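Local coordinates for D-isomer specific 2-hydroxyacid dehydrogenase family protein (Desulfovibrio vulgaris, PDB 5TX7) that probably oxidises D-2-hydroxyacids or reduces the matching 2-ketoacids with NAD, as a dimeric member of the D-isomer specific 2-hydroxyacid dehydrogenase family, at residues L111-R124 with F138-M151. Sequence-based numbering, arbitrary orientation.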
ATOM      1  N   LEU A 111       6.491   1.908   1.114  1.00 35.59           N
ATOM      2  CA  LEU A 111       7.206   0.670   0.822  1.00 35.89           C
ATOM      3  C   LEU A 111       6.643  -0.090  -0.380  1.00 37.71           C
ATOM      4  O   LEU A 111       7.404  -0.623  -1.185  1.00 40.92           O
ATOM      5  CB  LEU A 111       7.195  -0.226   2.045  1.00 36.21           C
ATOM      6  CG  LEU A 111       7.863  -1.596   1.947  1.00 36.27           C
ATOM      7  CD1 LEU A 111       9.327  -1.385   1.596  1.00 37.93           C
ATOM      8  CD2 LEU A 111       7.695  -2.342   3.248  1.00 34.27           C
ATOM      9  N   LEU A 112       5.323  -0.164  -0.489  1.00 39.17           N
ATOM     10  CA  LEU A 112       4.684  -0.863  -1.598  1.00 40.76           C
ATOM     11  C   LEU A 112       4.768  -0.115  -2.911  1.00 42.09           C
ATOM     12  O   LEU A 112       4.812  -0.752  -3.970  1.00 41.94           O
ATOM     13  CB  LEU A 112       3.223  -1.202  -1.281  1.00 39.98           C
ATOM     14  CG  LEU A 112       3.048  -2.340  -0.283  1.00 39.87           C
ATOM     15  CD1 LEU A 112       1.590  -2.417   0.149  1.00 40.47           C
ATOM     16  CD2 LEU A 112       3.497  -3.653  -0.884  1.00 40.70           C
ATOM     17  N   GLU A 113       4.806   1.213  -2.856  1.00 42.41           N
ATOM     18  CA  GLU A 113       5.073   1.985  -4.059  1.00 44.52           C
ATOM     19  C   GLU A 113       6.502   1.753  -4.509  1.00 42.18           C
ATOM     20  O   GLU A 113       6.728   1.699  -5.713  1.00 43.99           O
ATOM     21  CB  GLU A 113       4.752   3.474  -3.890  1.00 45.56           C
ATOM     22  CG  GLU A 113       5.017   4.357  -5.119  1.00 50.55           C
ATOM     23  CD  GLU A 113       4.176   4.095  -6.367  1.00 53.74           C
ATOM     24  OE1 GLU A 113       3.074   3.477  -6.295  1.00 52.24           O
ATOM     25  OE2 GLU A 113       4.643   4.559  -7.453  1.00 54.06           O
ATOM     26  N   LEU A 114       7.452   1.614  -3.591  1.00 41.35           N
ATOM     27  CA  LEU A 114       8.822   1.268  -4.000  1.00 43.13           C
ATOM     28  C   LEU A 114       8.879  -0.170  -4.596  1.00 45.86           C
ATOM     29  O   LEU A 114       9.624  -0.423  -5.538  1.00 52.54           O
ATOM     30  CB  LEU A 114       9.805   1.404  -2.843  1.00 40.70           C
ATOM     31  CG  LEU A 114      10.049   2.830  -2.320  1.00 38.94           C
ATOM     32  CD1 LEU A 114      10.603   2.869  -0.899  1.00 36.68           C
ATOM     33  CD2 LEU A 114      10.988   3.593  -3.241  1.00 40.97           C
ATOM     34  N   CYS A 115       8.092  -1.088  -4.046  1.00 44.93           N
ATOM     35  CA  CYS A 115       8.151  -2.488  -4.455  1.00 47.54           C
ATOM     36  C   CYS A 115       7.401  -2.821  -5.739  1.00 49.96           C
ATOM     37  O   CYS A 115       7.852  -3.665  -6.512  1.00 50.21           O
ATOM     38  CB  CYS A 115       7.674  -3.400  -3.340  1.00 49.05           C
ATOM     39  SG  CYS A 115       8.896  -3.417  -2.004  1.00 51.65           S
ATOM     40  N   ARG A 116       6.262  -2.157  -5.951  1.00 49.40           N
ATOM     41  CA  ARG A 116       5.397  -2.388  -7.134  1.00 48.85           C
ATOM     42  C   ARG A 116       5.343  -1.203  -8.099  1.00 52.57           C
ATOM     43  O   ARG A 116       5.091  -1.399  -9.289  1.00 55.15           O
ATOM     44  CB  ARG A 116       3.977  -2.705  -6.667  1.00 48.22           C
ATOM     45  CG  ARG A 116       3.871  -3.710  -5.519  1.00 48.15           C
ATOM     46  CD  ARG A 116       4.520  -5.033  -5.867  1.00 50.18           C
ATOM     47  NE  ARG A 116       3.755  -5.770  -6.885  1.00 52.03           N
ATOM     48  CZ  ARG A 116       3.120  -6.928  -6.717  1.00 52.17           C
ATOM     49  NH1 ARG A 116       3.110  -7.568  -5.540  1.00 49.82           N
ATOM     50  NH2 ARG A 116       2.476  -7.450  -7.756  1.00 54.60           N
ATOM     51  N   ARG A 117       5.568   0.026  -7.624  1.00 53.00           N
ATOM     52  CA  ARG A 117       5.538   1.207  -8.480  1.00 55.70           C
ATOM     53  C   ARG A 117       4.209   1.304  -9.222  1.00 55.31           C
ATOM     54  O   ARG A 117       4.201   1.477 -10.438  1.00 54.15           O
ATOM     55  CB  ARG A 117       6.752   1.207  -9.420  1.00 61.56           C
ATOM     56  CG  ARG A 117       8.093   1.442  -8.742  1.00 65.53           C
ATOM     57  CD  ARG A 117       8.301   2.919  -8.494  1.00 75.07           C
ATOM     58  NE  ARG A 117       9.555   3.214  -7.814  1.00 87.07           N
ATOM     59  CZ  ARG A 117       9.903   4.421  -7.334  1.00 90.60           C
ATOM     60  NH1 ARG A 117       9.072   5.473  -7.402  1.00 92.28           N
ATOM     61  NH2 ARG A 117      11.086   4.585  -6.744  1.00 88.17           N
ATOM     62  N   THR A 118       3.087   1.211  -8.496  1.00 53.52           N
ATOM     63  CA  THR A 118       1.771   1.182  -9.164  1.00 54.91           C
ATOM     64  C   THR A 118       1.505   2.453  -9.914  1.00 55.44           C
ATOM     65  O   THR A 118       0.997   2.415 -11.024  1.00 58.95           O
ATOM     66  CB  THR A 118       0.594   0.961  -8.217  1.00 56.05           C
ATOM     67  OG1 THR A 118       0.621   1.953  -7.194  1.00 56.88           O
ATOM     68  CG2 THR A 118       0.649  -0.444  -7.623  1.00 56.19           C
ATOM     69  N   ALA A 119       1.848   3.580  -9.312  1.00 56.07           N
ATOM     70  CA  ALA A 119       1.609   4.894  -9.920  1.00 59.06           C
ATOM     71  C   ALA A 119       2.462   5.137 -11.162  1.00 59.95           C
ATOM     72  O   ALA A 119       2.009   5.795 -12.105  1.00 62.90           O
ATOM     73  CB  ALA A 119       1.842   6.002  -8.901  1.00 58.05           C
ATOM     74  N   LEU A 120       3.690   4.636 -11.155  1.00 61.73           N
ATOM     75  CA  LEU A 120       4.522   4.659 -12.362  1.00 66.05           C
ATOM     76  C   LEU A 120       3.832   3.911 -13.509  1.00 67.42           C
ATOM     77  O   LEU A 120       3.634   4.461 -14.569  1.00 70.24           O
ATOM     78  CB  LEU A 120       5.908   4.073 -12.099  1.00 64.94           C
ATOM     79  CG  LEU A 120       6.810   3.880 -13.322  1.00 69.06           C
ATOM     80  CD1 LEU A 120       7.067   5.206 -14.022  1.00 70.34           C
ATOM     81  CD2 LEU A 120       8.131   3.232 -12.929  1.00 68.99           C
ATOM     82  N   HIS A 121       3.432   2.673 -13.278  1.00 66.15           N
ATOM     83  CA  HIS A 121       2.783   1.880 -14.329  1.00 68.02           C
ATOM     84  C   HIS A 121       1.447   2.450 -14.808  1.00 70.24           C
ATOM     85  O   HIS A 121       1.090   2.297 -15.986  1.00 69.85           O
ATOM     86  CB  HIS A 121       2.610   0.437 -13.890  1.00 64.35           C
ATOM     87  CG  HIS A 121       3.905  -0.277 -13.734  1.00 63.79           C
ATOM     88  ND1 HIS A 121       4.549  -0.367 -12.524  1.00 63.68           N
ATOM     89  CD2 HIS A 121       4.700  -0.905 -14.631  1.00 66.85           C
ATOM     90  CE1 HIS A 121       5.674  -1.034 -12.674  1.00 63.62           C
ATOM     91  NE2 HIS A 121       5.791  -1.374 -13.941  1.00 65.75           N
ATOM     92  N   ASP A 122       0.721   3.098 -13.904  1.00 68.06           N
ATOM     93  CA  ASP A 122      -0.468   3.869 -14.278  1.00 71.65           C
ATOM     94  C   ASP A 122      -0.124   5.010 -15.247  1.00 76.06           C
ATOM     95  O   ASP A 122      -0.802   5.202 -16.261  1.00 78.19           O
ATOM     96  CB  ASP A 122      -1.159   4.403 -13.023  1.00 68.60           C
ATOM     97  CG  ASP A 122      -2.367   5.257 -13.334  1.00 69.82           C
ATOM     98  OD1 ASP A 122      -3.461   4.690 -13.520  1.00 70.86           O
ATOM     99  OD2 ASP A 122      -2.234   6.493 -13.347  1.00 70.57           O
ATOM    100  N   HIS A 123       0.948   5.731 -14.938  1.00 77.67           N
ATOM    101  CA  HIS A 123       1.444   6.802 -15.796  1.00 82.57           C
ATOM    102  C   HIS A 123       1.856   6.283 -17.174  1.00 85.03           C
ATOM    103  O   HIS A 123       1.578   6.916 -18.189  1.00 91.81           O
ATOM    104  CB  HIS A 123       2.610   7.529 -15.112  1.00 86.04           C
ATOM    105  CG  HIS A 123       3.333   8.483 -15.998  1.00 92.21           C
ATOM    106  ND1 HIS A 123       3.004   9.818 -16.070  1.00 96.83           N
ATOM    107  CD2 HIS A 123       4.361   8.296 -16.859  1.00 96.41           C
ATOM    108  CE1 HIS A 123       3.802  10.416 -16.937  1.00101.69           C
ATOM    109  NE2 HIS A 123       4.628   9.513 -17.435  1.00102.33           N
ATOM    110  N   ARG A 124       2.502   5.125 -17.205  1.00 82.35           N
ATOM    111  CA  ARG A 124       2.978   4.536 -18.453  1.00 83.05           C
ATOM    112  C   ARG A 124       1.812   4.070 -19.312  1.00 83.03           C
ATOM    113  O   ARG A 124       1.816   4.299 -20.514  1.00 87.76           O
ATOM    114  CB  ARG A 124       3.942   3.386 -18.165  1.00 82.15           C
ATOM    115  CG  ARG A 124       5.213   3.822 -17.422  1.00 81.16           C
ATOM    116  CD  ARG A 124       6.202   4.540 -18.310  1.00 83.57           C
ATOM    117  NE  ARG A 124       6.589   3.690 -19.441  1.00 87.43           N
ATOM    118  CZ  ARG A 124       6.518   4.010 -20.741  1.00 91.45           C
ATOM    119  NH1 ARG A 124       6.110   5.213 -21.170  1.00 93.48           N
ATOM    120  NH2 ARG A 124       6.904   3.104 -21.637  1.00 91.64           N
ATOM    121  N   PHE A 138       3.164  -5.937 -19.028  1.00 72.98           N
ATOM    122  CA  PHE A 138       4.544  -5.442 -18.959  1.00 72.61           C
ATOM    123  C   PHE A 138       4.840  -4.863 -17.572  1.00 68.56           C
ATOM    124  O   PHE A 138       3.930  -4.649 -16.774  1.00 66.04           O
ATOM    125  CB  PHE A 138       4.815  -4.379 -20.046  1.00 75.83           C
ATOM    126  CG  PHE A 138       4.216  -3.032 -19.740  1.00 77.06           C
ATOM    127  CD1 PHE A 138       2.881  -2.758 -20.038  1.00 78.54           C
ATOM    128  CD2 PHE A 138       4.976  -2.049 -19.113  1.00 76.01           C
ATOM    129  CE1 PHE A 138       2.323  -1.533 -19.723  1.00 78.03           C
ATOM    130  CE2 PHE A 138       4.415  -0.831 -18.784  1.00 76.31           C
ATOM    131  CZ  PHE A 138       3.089  -0.568 -19.095  1.00 76.49           C
ATOM    132  N   TRP A 139       6.120  -4.603 -17.313  1.00 67.59           N
ATOM    133  CA  TRP A 139       6.545  -3.866 -16.126  1.00 66.25           C
ATOM    134  C   TRP A 139       7.896  -3.211 -16.408  1.00 69.24           C
ATOM    135  O   TRP A 139       8.801  -3.849 -16.927  1.00 69.48           O
ATOM    136  CB  TRP A 139       6.559  -4.743 -14.847  1.00 62.66           C
ATOM    137  CG  TRP A 139       7.369  -6.016 -14.908  1.00 63.42           C
ATOM    138  CD1 TRP A 139       8.701  -6.170 -14.610  1.00 64.24           C
ATOM    139  CD2 TRP A 139       6.890  -7.318 -15.257  1.00 64.75           C
ATOM    140  NE1 TRP A 139       9.078  -7.488 -14.772  1.00 63.48           N
ATOM    141  CE2 TRP A 139       7.987  -8.210 -15.174  1.00 64.31           C
ATOM    142  CE3 TRP A 139       5.637  -7.820 -15.644  1.00 65.15           C
ATOM    143  CZ2 TRP A 139       7.866  -9.572 -15.462  1.00 64.61           C
ATOM    144  CZ3 TRP A 139       5.520  -9.164 -15.941  1.00 65.18           C
ATOM    145  CH2 TRP A 139       6.628 -10.029 -15.840  1.00 65.66           C
ATOM    146  N   ASP A 140       7.972  -1.909 -16.147  1.00 73.33           N
ATOM    147  CA  ASP A 140       9.221  -1.134 -16.168  1.00 74.96           C
ATOM    148  C   ASP A 140      10.031  -1.241 -14.873  1.00 70.96           C
ATOM    149  O   ASP A 140      11.148  -0.748 -14.793  1.00 73.15           O
ATOM    150  CB  ASP A 140       8.920   0.350 -16.463  1.00 76.46           C
ATOM    151  CG  ASP A 140       8.256   0.576 -17.835  1.00 80.25           C
ATOM    152  OD1 ASP A 140       8.155  -0.379 -18.658  1.00 81.64           O
ATOM    153  OD2 ASP A 140       7.843   1.730 -18.075  1.00 81.72           O
ATOM    154  N   SER A 141       9.477  -1.899 -13.866  1.00 67.77           N
ATOM    155  CA  SER A 141      10.128  -2.015 -12.573  1.00 64.78           C
ATOM    156  C   SER A 141       9.786  -3.388 -12.062  1.00 61.42           C
ATOM    157  O   SER A 141       8.598  -3.719 -11.996  1.00 59.65           O
ATOM    158  CB  SER A 141       9.569  -0.945 -11.633  1.00 64.16           C
ATOM    159  OG  SER A 141      10.434  -0.712 -10.551  1.00 66.46           O
ATOM    160  N   THR A 142      10.795  -4.184 -11.711  1.00 59.60           N
ATOM    161  CA  THR A 142      10.558  -5.498 -11.133  1.00 59.71           C
ATOM    162  C   THR A 142       9.552  -5.419  -9.975  1.00 57.99           C
ATOM    163  O   THR A 142       9.674  -4.550  -9.080  1.00 54.67           O
ATOM    164  CB  THR A 142      11.854  -6.128 -10.579  1.00 60.35           C
ATOM    165  OG1 THR A 142      12.792  -6.343 -11.643  1.00 61.41           O
ATOM    166  CG2 THR A 142      11.541  -7.475  -9.892  1.00 59.50           C
ATOM    167  N   GLN A 143       8.554  -6.307 -10.023  1.00 57.19           N
ATOM    168  CA  GLN A 143       7.544  -6.401  -8.975  1.00 55.82           C
ATOM    169  C   GLN A 143       8.097  -7.212  -7.828  1.00 53.36           C
ATOM    170  O   GLN A 143       8.535  -8.342  -8.046  1.00 52.34           O
ATOM    171  CB  GLN A 143       6.270  -7.042  -9.537  1.00 57.23           C
ATOM    172  CG  GLN A 143       5.590  -6.234 -10.636  1.00 56.68           C
ATOM    173  CD  GLN A 143       5.173  -4.859 -10.150  1.00 56.61           C
ATOM    174  OE1 GLN A 143       4.135  -4.691  -9.491  1.00 53.13           O
ATOM    175  NE2 GLN A 143       6.000  -3.866 -10.447  1.00 57.89           N
ATOM    176  N   GLU A 144       8.109  -6.641  -6.631  1.00 53.77           N
ATOM    177  CA  GLU A 144       8.822  -7.261  -5.516  1.00 58.51           C
ATOM    178  C   GLU A 144       7.826  -7.557  -4.400  1.00 56.02           C
ATOM    179  O   GLU A 144       6.994  -6.730  -4.035  1.00 55.66           O
ATOM    180  CB  GLU A 144       9.982  -6.378  -5.041  1.00 63.80           C
ATOM    181  CG  GLU A 144      11.224  -7.154  -4.606  1.00 72.29           C
ATOM    182  CD  GLU A 144      12.421  -6.264  -4.264  1.00 79.20           C
ATOM    183  OE1 GLU A 144      12.656  -5.259  -4.963  1.00 83.43           O
ATOM    184  OE2 GLU A 144      13.155  -6.579  -3.299  1.00 82.98           O
ATOM    185  N   GLU A 145       7.938  -8.773  -3.882  1.00 55.81           N
ATOM    186  CA  GLU A 145       7.059  -9.301  -2.858  1.00 54.56           C
ATOM    187  C   GLU A 145       7.753  -9.072  -1.530  1.00 52.65           C
ATOM    188  O   GLU A 145       8.979  -9.207  -1.452  1.00 52.22           O
ATOM    189  CB  GLU A 145       6.882 -10.790  -3.102  1.00 56.54           C
ATOM    190  CG  GLU A 145       5.503 -11.335  -2.833  1.00 59.19           C
ATOM    191  CD  GLU A 145       5.432 -12.833  -3.134  1.00 63.45           C
ATOM    192  OE1 GLU A 145       5.673 -13.611  -2.188  1.00 66.02           O
ATOM    193  OE2 GLU A 145       5.182 -13.239  -4.307  1.00 59.47           O
ATOM    194  N   LEU A 146       6.992  -8.728  -0.492  1.00 51.25           N
ATOM    195  CA  LEU A 146       7.575  -8.597   0.854  1.00 48.19           C
ATOM    196  C   LEU A 146       7.753  -9.940   1.562  1.00 46.67           C
ATOM    197  O   LEU A 146       8.520 -10.018   2.519  1.00 45.56           O
ATOM    198  CB  LEU A 146       6.752  -7.644   1.703  1.00 46.18           C
ATOM    199  CG  LEU A 146       6.636  -6.220   1.134  1.00 47.17           C
ATOM    200  CD1 LEU A 146       5.690  -5.379   1.962  1.00 44.85           C
ATOM    201  CD2 LEU A 146       7.980  -5.508   1.041  1.00 47.83           C
ATOM    202  N   THR A 147       7.122 -11.002   1.065  1.00 47.94           N
ATOM    203  CA  THR A 147       7.170 -12.314   1.708  1.00 52.16           C
ATOM    204  C   THR A 147       8.577 -12.801   1.912  1.00 50.57           C
ATOM    205  O   THR A 147       9.378 -12.745   0.995  1.00 52.78           O
ATOM    206  CB  THR A 147       6.423 -13.381   0.896  1.00 55.65           C
ATOM    207  OG1 THR A 147       5.185 -12.831   0.455  1.00 59.35           O
ATOM    208  CG2 THR A 147       6.115 -14.608   1.744  1.00 57.48           C
ATOM    209  N   GLY A 148       8.865 -13.237   3.137  1.00 50.18           N
ATOM    210  CA  GLY A 148      10.184 -13.716   3.519  1.00 50.50           C
ATOM    211  C   GLY A 148      11.261 -12.666   3.778  1.00 49.37           C
ATOM    212  O   GLY A 148      12.349 -13.024   4.213  1.00 51.34           O
ATOM    213  N   LYS A 149      10.979 -11.391   3.519  1.00 45.96           N
ATOM    214  CA  LYS A 149      11.896 -10.322   3.904  1.00 47.79           C
ATOM    215  C   LYS A 149      11.801 -10.043   5.410  1.00 45.85           C
ATOM    216  O   LYS A 149      10.802 -10.369   6.041  1.00 46.02           O
ATOM    217  CB  LYS A 149      11.605  -9.024   3.137  1.00 48.95           C
ATOM    218  CG  LYS A 149      11.764  -9.062   1.627  1.00 50.38           C
ATOM    219  CD  LYS A 149      11.793  -7.623   1.095  1.00 53.14           C
ATOM    220  CE  LYS A 149      12.114  -7.480  -0.388  1.00 55.65           C
ATOM    221  NZ  LYS A 149      13.070  -8.490  -0.939  1.00 59.42           N
ATOM    222  N   THR A 150      12.848  -9.444   5.969  1.00 43.98           N
ATOM    223  CA  THR A 150      12.891  -9.068   7.377  1.00 42.47           C
ATOM    224  C   THR A 150      12.642  -7.559   7.517  1.00 42.58           C
ATOM    225  O   THR A 150      13.335  -6.742   6.913  1.00 43.23           O
ATOM    226  CB  THR A 150      14.228  -9.478   8.016  1.00 41.48           C
ATOM    227  OG1 THR A 150      14.273 -10.899   8.065  1.00 42.43           O
ATOM    228  CG2 THR A 150      14.378  -8.967   9.437  1.00 40.79           C
ATOM    229  N   MET A 151      11.633  -7.223   8.311  1.00 41.02           N
ATOM    230  CA  MET A 151      11.342  -5.854   8.681  1.00 40.68           C
ATOM    231  C   MET A 151      12.017  -5.584  10.013  1.00 39.96           C
ATOM    232  O   MET A 151      11.745  -6.265  11.008  1.00 38.07           O
ATOM    233  CB  MET A 151       9.825  -5.651   8.803  1.00 42.35           C
ATOM    234  CG  MET A 151       9.380  -4.307   9.343  1.00 44.21           C
ATOM    235  SD  MET A 151       9.559  -2.928   8.190  1.00 48.62           S
ATOM    236  CE  MET A 151       8.125  -3.196   7.164  1.00 48.55           C
TER
HETATM  237  O   HOH W   1       4.246  -6.732  -3.053  1.00 54.50           O
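NE2 of Q143 donates to R116 O (2.9 Å) across the contact and to S141 O, both acceptors lying close to the amide plane, where R117, with positive phi, breaks helix 100-116 from helix 118-126 and an extended segment runs back towards strand 150-154 of the Rossmann-type NAD-binding domain. Its OE1 accepts the N-H of R116 NE at 2.8 Å; the donor stands above the carbonyl plane, the guanidinium being turned 74° against the amide. With both ends bonded, the amide is fixed in rotation, and one side chain ties the extended segment to the last helical residue. The guanidinium also reaches S102 O and A288 O of the second subunit, and a water joins NH1 to E144 O. Next along, E144 N donates to C115 O (3.0 Å) in the last turn of helix 100-116. Farther towards the strand the contact turns apolar: L146 meets L111 tip to tip, and its CD2 lies 3.8 Å from SG of C115. Beyond the break, H121 ND1 donates to R117 O, and NE2 accepts a weak bond from D140 N. Bends at chi2 and chi3 bring R124 NE to D140 OD2, 2.7 Å away in a salt bridge, with the guanidinium and carboxylate planes 26° apart.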